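PDB 2NXW: phenyl-3-pyruvate decarboxylase from Azospirillum brasilense, which uses thiamine diphosphate and a magnesium ion to decarboxylate indole-3-pyruvate to indole-3-acetaldehyde and carbon dioxide, a step in auxin biosynthesis. Local coordinates for residues A[74-79]-A[424-429]; A[395-400]-A[428-433]; A[402-407]-A[415-420]. One frame throughout, in Å; residues are numbered along the deposited sequence.

Interaction 1 of 3, residues A[74-79]-A[424-429]; sequences AADAAA and MGFGVP. With TPP (thiamine diphosphate), chain E.
A74 and P429 bring helix 68-82 and helix 427-437 together, their CA atoms 5.2 Å apart, with no direct hydrogen bond between the segments. The methyl of A74 lies 3.7 Å, CB to O, from the carbonyl oxygen of P429, while the pyrrolidine ring of P429 also packs on A70 and F73. Two residues on, D76 meets F426: the carboxylate oxygen OD2 comes to the edge of the ring, close to its plane and 3.8 Å from CE1, with carboxylate and ring planes 74° apart. The other oxygen, OD1, is held by S111 and by a salt bridge to R80. This buried contact ties the N-terminal to the C-terminal thiamine diphosphate binding domain within one chain. In this family a cofactor lies between such domains of two subunits, and here the C-terminal partner also grips it. The backbone N of M424 gives an almost straight bond (169°) to TPP N3', 3.1 Å long. Beyond it the thioether reaches across from pyrimidine to thiazolium, with SD of M424 a tight 3.2 Å from TPP C4. The bend at chi3 (67°) swings CE of M424 to within 3.6 Å of TPP C7. An alanine in place of M424 lacks the thioether and would probably leave a gap between pyrimidine and thiazolium, with the V-shaped conformation characteristic of thiamine diphosphate enzymes less firmly held.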
loop_
_atom_site.group_PDB
_atom_site.type_symbol
_atom_site.label_atom_id
_atom_site.label_comp_id
_atom_site.label_asym_id
_atom_site.label_seq_id
_atom_site.Cartn_x
_atom_site.Cartn_y
_atom_site.Cartn_z
ATOM N N ALA A 74 10.590 -28.212 10.142
ATOM C CA ALA A 74 10.406 -29.658 10.208
ATOM C C ALA A 74 9.129 -30.047 9.469
ATOM O O ALA A 74 9.133 -31.011 8.713
ATOM C CB ALA A 74 10.329 -30.109 11.659
ATOM N N ALA A 75 8.054 -29.282 9.668
ATOM C CA ALA A 75 6.792 -29.588 8.984
ATOM C C ALA A 75 6.968 -29.431 7.473
ATOM O O ALA A 75 6.453 -30.230 6.679
ATOM C CB ALA A 75 5.682 -28.669 9.487
ATOM N N ASP A 76 7.688 -28.386 7.067
ATOM C CA ASP A 76 7.961 -28.145 5.660
ATOM C C ASP A 76 8.744 -29.343 5.106
ATOM O O ASP A 76 8.405 -29.902 4.067
ATOM C CB ASP A 76 8.779 -26.850 5.545
ATOM C CG ASP A 76 9.085 -26.458 4.111
ATOM O OD1 ASP A 76 8.697 -27.181 3.169
ATOM O OD2 ASP A 76 9.722 -25.395 3.934
ATOM N N ALA A 77 9.801 -29.740 5.809
ATOM C CA ALA A 77 10.611 -30.871 5.371
ATOM C C ALA A 77 9.808 -32.164 5.253
ATOM O O ALA A 77 10.033 -32.943 4.327
ATOM C CB ALA A 77 11.776 -31.069 6.323
ATOM N N ALA A 78 8.904 -32.405 6.199
ATOM C CA ALA A 78 8.072 -33.607 6.160
ATOM C C ALA A 78 7.176 -33.579 4.925
ATOM O O ALA A 78 6.972 -34.608 4.258
ATOM C CB ALA A 78 7.232 -33.701 7.423
ATOM N N ALA A 79 6.653 -32.401 4.605
ATOM C CA ALA A 79 5.795 -32.254 3.436
ATOM C C ALA A 79 6.600 -32.546 2.179
ATOM O O ALA A 79 6.161 -33.280 1.296
ATOM C CB ALA A 79 5.226 -30.836 3.376
ATOM N N MET A 424 18.328 -18.852 6.180
ATOM C CA MET A 424 19.129 -19.712 7.048
ATOM C C MET A 424 18.341 -20.303 8.204
ATOM O O MET A 424 17.360 -19.717 8.678
ATOM C CB MET A 424 20.296 -18.927 7.651
ATOM C CG MET A 424 21.369 -18.547 6.675
ATOM S SD MET A 424 22.450 -17.332 7.403
ATOM C CE MET A 424 23.258 -18.291 8.733
ATOM N N GLY A 425 18.820 -21.456 8.677
ATOM C CA GLY A 425 18.218 -22.126 9.816
ATOM C C GLY A 425 17.426 -23.353 9.437
ATOM O O GLY A 425 17.094 -24.173 10.283
ATOM N N PHE A 426 17.164 -23.499 8.150
ATOM C CA PHE A 426 16.377 -24.618 7.639
ATOM C C PHE A 426 17.021 -25.999 7.808
ATOM O O PHE A 426 16.336 -26.985 8.084
ATOM C CB PHE A 426 16.141 -24.368 6.139
ATOM C CG PHE A 426 15.387 -25.459 5.425
ATOM C CD1 PHE A 426 14.003 -25.422 5.357
ATOM C CD2 PHE A 426 16.060 -26.481 4.763
ATOM C CE1 PHE A 426 13.293 -26.385 4.633
ATOM C CE2 PHE A 426 15.359 -27.451 4.034
ATOM C CZ PHE A 426 13.981 -27.407 3.963
ATOM N N GLY A 427 18.338 -26.047 7.653
ATOM C CA GLY A 427 19.061 -27.309 7.624
ATOM C C GLY A 427 18.857 -28.397 8.649
ATOM O O GLY A 427 18.363 -29.489 8.325
ATOM N N VAL A 428 19.270 -28.124 9.871
ATOM C CA VAL A 428 19.148 -29.119 10.924
ATOM C C VAL A 428 17.680 -29.480 11.183
ATOM O O VAL A 428 17.340 -30.658 11.222
ATOM C CB VAL A 428 19.894 -28.643 12.194
ATOM C CG1 VAL A 428 19.529 -29.507 13.394
ATOM C CG2 VAL A 428 21.417 -28.733 11.947
ATOM N N PRO A 429 16.792 -28.485 11.353
ATOM C CA PRO A 429 15.379 -28.812 11.588
ATOM C C PRO A 429 14.764 -29.591 10.431
ATOM O O PRO A 429 13.899 -30.439 10.649
ATOM C CB PRO A 429 14.717 -27.455 11.749
ATOM C CG PRO A 429 15.817 -26.606 12.341
ATOM C CD PRO A 429 17.066 -27.060 11.631
HETATM N "N1'" TPP E . 19.461 -14.361 8.123
HETATM C "C2'" TPP E . 18.701 -15.366 7.658
HETATM C CM2 TPP E . 17.601 -15.940 8.538
HETATM N "N3'" TPP E . 18.894 -15.860 6.432
HETATM C "C4'" TPP E . 19.862 -15.377 5.601
HETATM N "N4'" TPP E . 19.967 -15.874 4.338
HETATM C "C5'" TPP E . 20.740 -14.350 6.075
HETATM C "C6'" TPP E . 20.484 -13.840 7.365
HETATM C "C7'" TPP E . 21.895 -13.773 5.226
HETATM N N3 TPP E . 23.023 -14.773 4.944
HETATM C C2 TPP E . 23.045 -15.387 3.758
HETATM S S1 TPP E . 24.483 -16.390 3.820
HETATM C C5 TPP E . 25.013 -15.929 5.434
HETATM C C4 TPP E . 24.045 -15.013 5.840
HETATM C CM4 TPP E . 24.125 -14.329 7.233
HETATM C C6 TPP E . 26.214 -16.445 6.119
HETATM C C7 TPP E . 26.025 -17.941 6.431
HETATM O O7 TPP E . 27.104 -18.278 7.266
HETATM P PA TPP E . 27.268 -19.844 7.437
HETATM O O1A TPP E . 26.010 -20.527 7.965
HETATM O O2A TPP E . 28.434 -19.997 8.412
HETATM O O3A TPP E . 27.664 -20.551 6.066
HETATM P PB TPP E . 28.900 -19.969 5.131
HETATM O O1B TPP E . 30.103 -19.620 6.008
HETATM O O2B TPP E . 29.198 -21.139 4.149
HETATM O O3B TPP E . 28.432 -18.764 4.329
#

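Interaction 2 of 3, residues A[395-400]-A[428-433]; sequences LIAADM and VPAGIG
A397 sets its methyl directly against the backbone of helix 427-437: CB lies 3.7 Å from the N of G431 and 4.3 Å from the CB of A430. With only methyls and a glycine between them, strand and helix come very close, the CA atoms of A397 and G431 being 5.2 Å apart. A CB on G431 would lie 3.8 Å from the CB of A397, so even the smallest side chain would already touch the methyl. Further along the strand the link becomes polar. OD2 of D399 does not bond V428 directly; a water donates to it at 2.8 Å and accepts from the N of V428 at 2.9 Å, bridging the two. The same OD2 takes the N-H of G427. OD1 receives the amide of G425 and, on its anti lone pair, that of M400 (N to OD1 2.8 Å, 150°). Four donors thus fix the rotation of this buried group, whose side chain also touches M424 of the cofactor pocket. In the next shell A397 is held by backbone bonds to L444 and V446 of strand 443-448, and A430 rests on A77, which places helix 427-437 between the sheet and helix 68-82. Such close helix-on-sheet layering, with the cofactor near the C-terminal end of the strand, belongs to the parallel alpha/beta fold of the diphosphate-binding domain.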
loop_
_atom_site.group_PDB
_atom_site.type_symbol
_atom_site.label_atom_id
_atom_site.label_comp_id
_atom_site.label_asym_id
_atom_site.label_seq_id
_atom_site.Cartn_x
_atom_site.Cartn_y
_atom_site.Cartn_z
ATOM N N LEU A 395 19.417 -39.068 1.724
ATOM C CA LEU A 395 18.813 -37.815 1.282
ATOM C C LEU A 395 19.569 -36.750 2.088
ATOM O O LEU A 395 19.892 -36.959 3.259
ATOM C CB LEU A 395 17.315 -37.770 1.614
ATOM C CG LEU A 395 16.643 -36.419 1.312
ATOM C CD1 LEU A 395 15.245 -36.664 0.732
ATOM C CD2 LEU A 395 16.581 -35.558 2.576
ATOM N N ILE A 396 19.845 -35.611 1.459
ATOM C CA ILE A 396 20.575 -34.547 2.120
ATOM C C ILE A 396 19.686 -33.347 2.392
ATOM O O ILE A 396 18.921 -32.921 1.521
ATOM C CB ILE A 396 21.757 -34.071 1.237
ATOM C CG1 ILE A 396 22.742 -35.224 1.052
ATOM C CG2 ILE A 396 22.457 -32.856 1.868
ATOM C CD1 ILE A 396 23.882 -34.926 0.059
ATOM N N ALA A 397 19.771 -32.832 3.615
ATOM C CA ALA A 397 19.057 -31.616 3.988
ATOM C C ALA A 397 20.180 -30.589 4.133
ATOM O O ALA A 397 21.160 -30.817 4.846
ATOM C CB ALA A 397 18.329 -31.791 5.309
ATOM N N ALA A 398 20.063 -29.469 3.444
ATOM C CA ALA A 398 21.102 -28.461 3.522
ATOM C C ALA A 398 20.543 -27.116 3.939
ATOM O O ALA A 398 19.406 -26.774 3.626
ATOM C CB ALA A 398 21.791 -28.325 2.163
ATOM N N ASP A 399 21.352 -26.360 4.675
ATOM C CA ASP A 399 20.973 -25.014 5.076
ATOM C C ASP A 399 21.462 -24.102 3.948
ATOM O O ASP A 399 21.950 -24.584 2.919
ATOM C CB ASP A 399 21.658 -24.631 6.390
ATOM C CG ASP A 399 20.810 -23.687 7.229
ATOM O OD1 ASP A 399 20.587 -22.542 6.778
ATOM O OD2 ASP A 399 20.368 -24.086 8.327
ATOM N N MET A 400 21.305 -22.795 4.125
ATOM C CA MET A 400 21.789 -21.832 3.142
ATOM C C MET A 400 23.214 -21.474 3.552
ATOM O O MET A 400 23.483 -21.232 4.734
ATOM C CB MET A 400 20.916 -20.573 3.147
ATOM C CG MET A 400 21.437 -19.459 2.249
ATOM S SD MET A 400 21.595 -19.975 0.540
ATOM C CE MET A 400 22.190 -18.463 -0.194
ATOM N N VAL A 428 19.270 -28.124 9.871
ATOM C CA VAL A 428 19.148 -29.119 10.924
ATOM C C VAL A 428 17.680 -29.480 11.183
ATOM O O VAL A 428 17.340 -30.658 11.222
ATOM C CB VAL A 428 19.894 -28.643 12.194
ATOM C CG1 VAL A 428 19.529 -29.507 13.394
ATOM C CG2 VAL A 428 21.417 -28.733 11.947
ATOM N N PRO A 429 16.792 -28.485 11.353
ATOM C CA PRO A 429 15.379 -28.812 11.588
ATOM C C PRO A 429 14.764 -29.591 10.431
ATOM O O PRO A 429 13.899 -30.439 10.649
ATOM C CB PRO A 429 14.717 -27.455 11.749
ATOM C CG PRO A 429 15.817 -26.606 12.341
ATOM C CD PRO A 429 17.066 -27.060 11.631
ATOM N N ALA A 430 15.185 -29.308 9.199
ATOM C CA ALA A 430 14.633 -30.033 8.054
ATOM C C ALA A 430 15.117 -31.482 8.100
ATOM O O ALA A 430 14.349 -32.402 7.816
ATOM C CB ALA A 430 15.056 -29.369 6.746
ATOM N N GLY A 431 16.382 -31.692 8.451
ATOM C CA GLY A 431 16.884 -33.053 8.542
ATOM C C GLY A 431 16.102 -33.807 9.604
ATOM O O GLY A 431 15.785 -34.986 9.437
ATOM N N ILE A 432 15.792 -33.125 10.699
ATOM C CA ILE A 432 15.036 -33.737 11.791
ATOM C C ILE A 432 13.607 -34.064 11.339
ATOM O O ILE A 432 13.115 -35.179 11.561
ATOM C CB ILE A 432 15.027 -32.798 13.026
ATOM C CG1 ILE A 432 16.404 -32.830 13.700
ATOM C CG2 ILE A 432 13.905 -33.186 13.989
ATOM C CD1 ILE A 432 16.620 -31.721 14.716
ATOM N N GLY A 433 12.942 -33.112 10.692
ATOM C CA GLY A 433 11.579 -33.356 10.241
ATOM C C GLY A 433 11.512 -34.491 9.238
ATOM O O GLY A 433 10.638 -35.371 9.313
HETATM O O HOH W 1 20.430 -25.568 10.689
#

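Interaction 3 of 3, residues A[402-407]-A[415-420]; sequences DCLFTA and LMAPGY. With TPP (thiamine diphosphate), chain E.
L404 and A407 meet L415, A417 and G419 through aliphatic groups alone, and the aromatic rings beside them face other neighbours. The ring of F405 makes T-shaped stacks with F305 and F552; that of Y420 packs on L129 of the second subunit and carries its hydroxyl to the N of M258. The contact closes a beta-alpha-beta unit of strand 395-398, helix 402-407 and strand 415-416, the helix lying against the edge strand and the chain leaving it. L404 carries most of it. With CG anti to the backbone N (chi1 173°), the two branches of L404 fork over the chain: CD1 presses on the methyl of A417, 3.6 Å from its CB, and more loosely on L415, 4.4 Å from CD2, whereas CD2 of L404 sits over the CA of G419 at 4.1 Å. One helical turn on, the CB of A407 meets CD1 of L415 at 4.0 Å. An inverse gamma turn centred on P418 bends the chain between A417 and G419. At its N-terminal end the same helix points an amide at the cofactor: the N of D402 donates to TPP O2B at 2.8 Å and 158°, while OD1 of D402 is hydrogen-bonded to S546. The carbonyl oxygen of D402 takes two donors from T406, the backbone N and the hydroxyl, OG1 lying 2.8 Å from that O and above the carbonyl plane, 41° out of it.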
loop_
_atom_site.group_PDB
_atom_site.type_symbol
_atom_site.label_atom_id
_atom_site.label_comp_id
_atom_site.label_asym_id
_atom_site.label_seq_id
_atom_site.Cartn_x
_atom_site.Cartn_y
_atom_site.Cartn_z
ATOM N N ASP A 402 27.663 -22.019 2.015
ATOM C CA ASP A 402 28.463 -22.837 1.114
ATOM C C ASP A 402 28.116 -24.320 1.272
ATOM O O ASP A 402 28.397 -25.130 0.389
ATOM C CB ASP A 402 29.963 -22.588 1.332
ATOM C CG ASP A 402 30.803 -23.004 0.126
ATOM O OD1 ASP A 402 30.225 -23.227 -0.960
ATOM O OD2 ASP A 402 32.040 -23.100 0.274
ATOM N N CYS A 403 27.480 -24.686 2.385
ATOM C CA CYS A 403 27.068 -26.077 2.556
ATOM C C CYS A 403 26.129 -26.498 1.407
ATOM O O CYS A 403 26.215 -27.622 0.917
ATOM C CB CYS A 403 26.371 -26.269 3.908
ATOM S SG CYS A 403 24.929 -25.209 4.216
ATOM N N LEU A 404 25.266 -25.586 0.961
ATOM C CA LEU A 404 24.337 -25.867 -0.136
ATOM C C LEU A 404 25.094 -25.963 -1.464
ATOM O O LEU A 404 24.845 -26.850 -2.270
ATOM C CB LEU A 404 23.283 -24.763 -0.239
ATOM C CG LEU A 404 22.350 -24.867 -1.450
ATOM C CD1 LEU A 404 21.715 -26.255 -1.539
ATOM C CD2 LEU A 404 21.293 -23.793 -1.341
ATOM N N PHE A 405 26.010 -25.032 -1.692
ATOM C CA PHE A 405 26.789 -25.044 -2.920
ATOM C C PHE A 405 27.652 -26.307 -3.008
ATOM O O PHE A 405 27.878 -26.834 -4.099
ATOM C CB PHE A 405 27.637 -23.768 -2.994
ATOM C CG PHE A 405 26.835 -22.535 -3.296
ATOM C CD1 PHE A 405 26.812 -21.998 -4.581
ATOM C CD2 PHE A 405 26.066 -21.928 -2.310
ATOM C CE1 PHE A 405 26.035 -20.877 -4.879
ATOM C CE2 PHE A 405 25.277 -20.805 -2.597
ATOM C CZ PHE A 405 25.265 -20.278 -3.893
ATOM N N THR A 406 28.104 -26.804 -1.860
ATOM C CA THR A 406 28.900 -28.020 -1.804
ATOM C C THR A 406 28.002 -29.237 -2.046
ATOM O O THR A 406 28.394 -30.180 -2.740
ATOM C CB THR A 406 29.561 -28.174 -0.440
ATOM O OG1 THR A 406 30.343 -27.004 -0.155
ATOM C CG2 THR A 406 30.483 -29.383 -0.440
ATOM N N ALA A 407 26.796 -29.210 -1.480
ATOM C CA ALA A 407 25.853 -30.319 -1.645
ATOM C C ALA A 407 25.472 -30.540 -3.101
ATOM O O ALA A 407 25.113 -31.659 -3.482
ATOM C CB ALA A 407 24.606 -30.073 -0.799
ATOM N N LEU A 415 17.728 -33.948 -2.383
ATOM C CA LEU A 415 18.355 -32.788 -1.746
ATOM C C LEU A 415 17.235 -31.828 -1.376
ATOM O O LEU A 415 16.449 -31.412 -2.232
ATOM C CB LEU A 415 19.331 -32.098 -2.702
ATOM C CG LEU A 415 19.948 -30.783 -2.201
ATOM C CD1 LEU A 415 20.720 -31.028 -0.893
ATOM C CD2 LEU A 415 20.868 -30.206 -3.278
ATOM N N MET A 416 17.171 -31.475 -0.101
ATOM C CA MET A 416 16.142 -30.582 0.412
ATOM C C MET A 416 16.859 -29.349 0.951
ATOM O O MET A 416 17.679 -29.465 1.854
ATOM C CB MET A 416 15.409 -31.315 1.531
ATOM C CG MET A 416 14.178 -30.684 2.041
ATOM S SD MET A 416 13.662 -31.736 3.410
ATOM C CE MET A 416 13.008 -33.141 2.546
ATOM N N ALA A 417 16.567 -28.170 0.412
ATOM C CA ALA A 417 17.269 -26.969 0.871
ATOM C C ALA A 417 16.513 -25.729 0.445
ATOM O O ALA A 417 15.664 -25.788 -0.447
ATOM C CB ALA A 417 18.674 -26.942 0.267
ATOM N N PRO A 418 16.805 -24.585 1.079
ATOM C CA PRO A 418 16.119 -23.333 0.719
ATOM C C PRO A 418 16.813 -22.716 -0.504
ATOM O O PRO A 418 17.308 -21.586 -0.464
ATOM C CB PRO A 418 16.262 -22.493 1.989
ATOM C CG PRO A 418 17.600 -22.913 2.512
ATOM C CD PRO A 418 17.625 -24.413 2.295
ATOM N N GLY A 419 16.843 -23.485 -1.592
ATOM C CA GLY A 419 17.506 -23.055 -2.809
ATOM C C GLY A 419 17.002 -21.783 -3.462
ATOM O O GLY A 419 17.746 -21.146 -4.217
ATOM N N TYR A 420 15.746 -21.422 -3.205
ATOM C CA TYR A 420 15.196 -20.195 -3.777
ATOM C C TYR A 420 14.996 -19.128 -2.704
ATOM O O TYR A 420 15.391 -17.982 -2.881
ATOM C CB TYR A 420 13.849 -20.457 -4.457
ATOM C CG TYR A 420 13.873 -21.461 -5.590
ATOM C CD1 TYR A 420 15.060 -21.805 -6.246
ATOM C CD2 TYR A 420 12.688 -22.059 -6.018
ATOM C CE1 TYR A 420 15.066 -22.735 -7.296
ATOM C CE2 TYR A 420 12.683 -22.978 -7.073
ATOM C CZ TYR A 420 13.872 -23.314 -7.698
ATOM O OH TYR A 420 13.878 -24.257 -8.703
HETATM N "N1'" TPP E . 19.461 -14.361 8.123
HETATM C "C2'" TPP E . 18.701 -15.366 7.658
HETATM C CM2 TPP E . 17.601 -15.940 8.538
HETATM N "N3'" TPP E . 18.894 -15.860 6.432
HETATM C "C4'" TPP E . 19.862 -15.377 5.601
HETATM N "N4'" TPP E . 19.967 -15.874 4.338
HETATM C "C5'" TPP E . 20.740 -14.350 6.075
HETATM C "C6'" TPP E . 20.484 -13.840 7.365
HETATM C "C7'" TPP E . 21.895 -13.773 5.226
HETATM N N3 TPP E . 23.023 -14.773 4.944
HETATM C C2 TPP E . 23.045 -15.387 3.758
HETATM S S1 TPP E . 24.483 -16.390 3.820
HETATM C C5 TPP E . 25.013 -15.929 5.434
HETATM C C4 TPP E . 24.045 -15.013 5.840
HETATM C CM4 TPP E . 24.125 -14.329 7.233
HETATM C C6 TPP E . 26.214 -16.445 6.119
HETATM C C7 TPP E . 26.025 -17.941 6.431
HETATM O O7 TPP E . 27.104 -18.278 7.266
HETATM P PA TPP E . 27.268 -19.844 7.437
HETATM O O1A TPP E . 26.010 -20.527 7.965
HETATM O O2A TPP E . 28.434 -19.997 8.412
HETATM O O3A TPP E . 27.664 -20.551 6.066
HETATM P PB TPP E . 28.900 -19.969 5.131
HETATM O O1B TPP E . 30.103 -19.620 6.008
HETATM O O2B TPP E . 29.198 -21.139 4.149
HETATM O O3B TPP E . 28.432 -18.764 4.329
#

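The contacts cluster near the centre of the folded chain, interactions 1 and 2 centred about 6 Å apart, 2 and 3 about 9 Å and 1 and 3 about 12 Å. Interactions 1 and 2 share V428 and P429 on helix 427-437, one gripping the N-terminal domain, the other the sheet. Strands 395-398 and 415-416 are neighbours in that parallel sheet, joined by I396 O to M416 N and A398 N to M416 O. Along the chain, 402-407 and 415-420 fall between 395-400 and 424-433, with 74-79 far earlier. F426 of interaction 1 also packs on A417 and P418. Two backbone amides, M424 N and D402 N, thus hold the cofactor at its pyrimidine and its diphosphate.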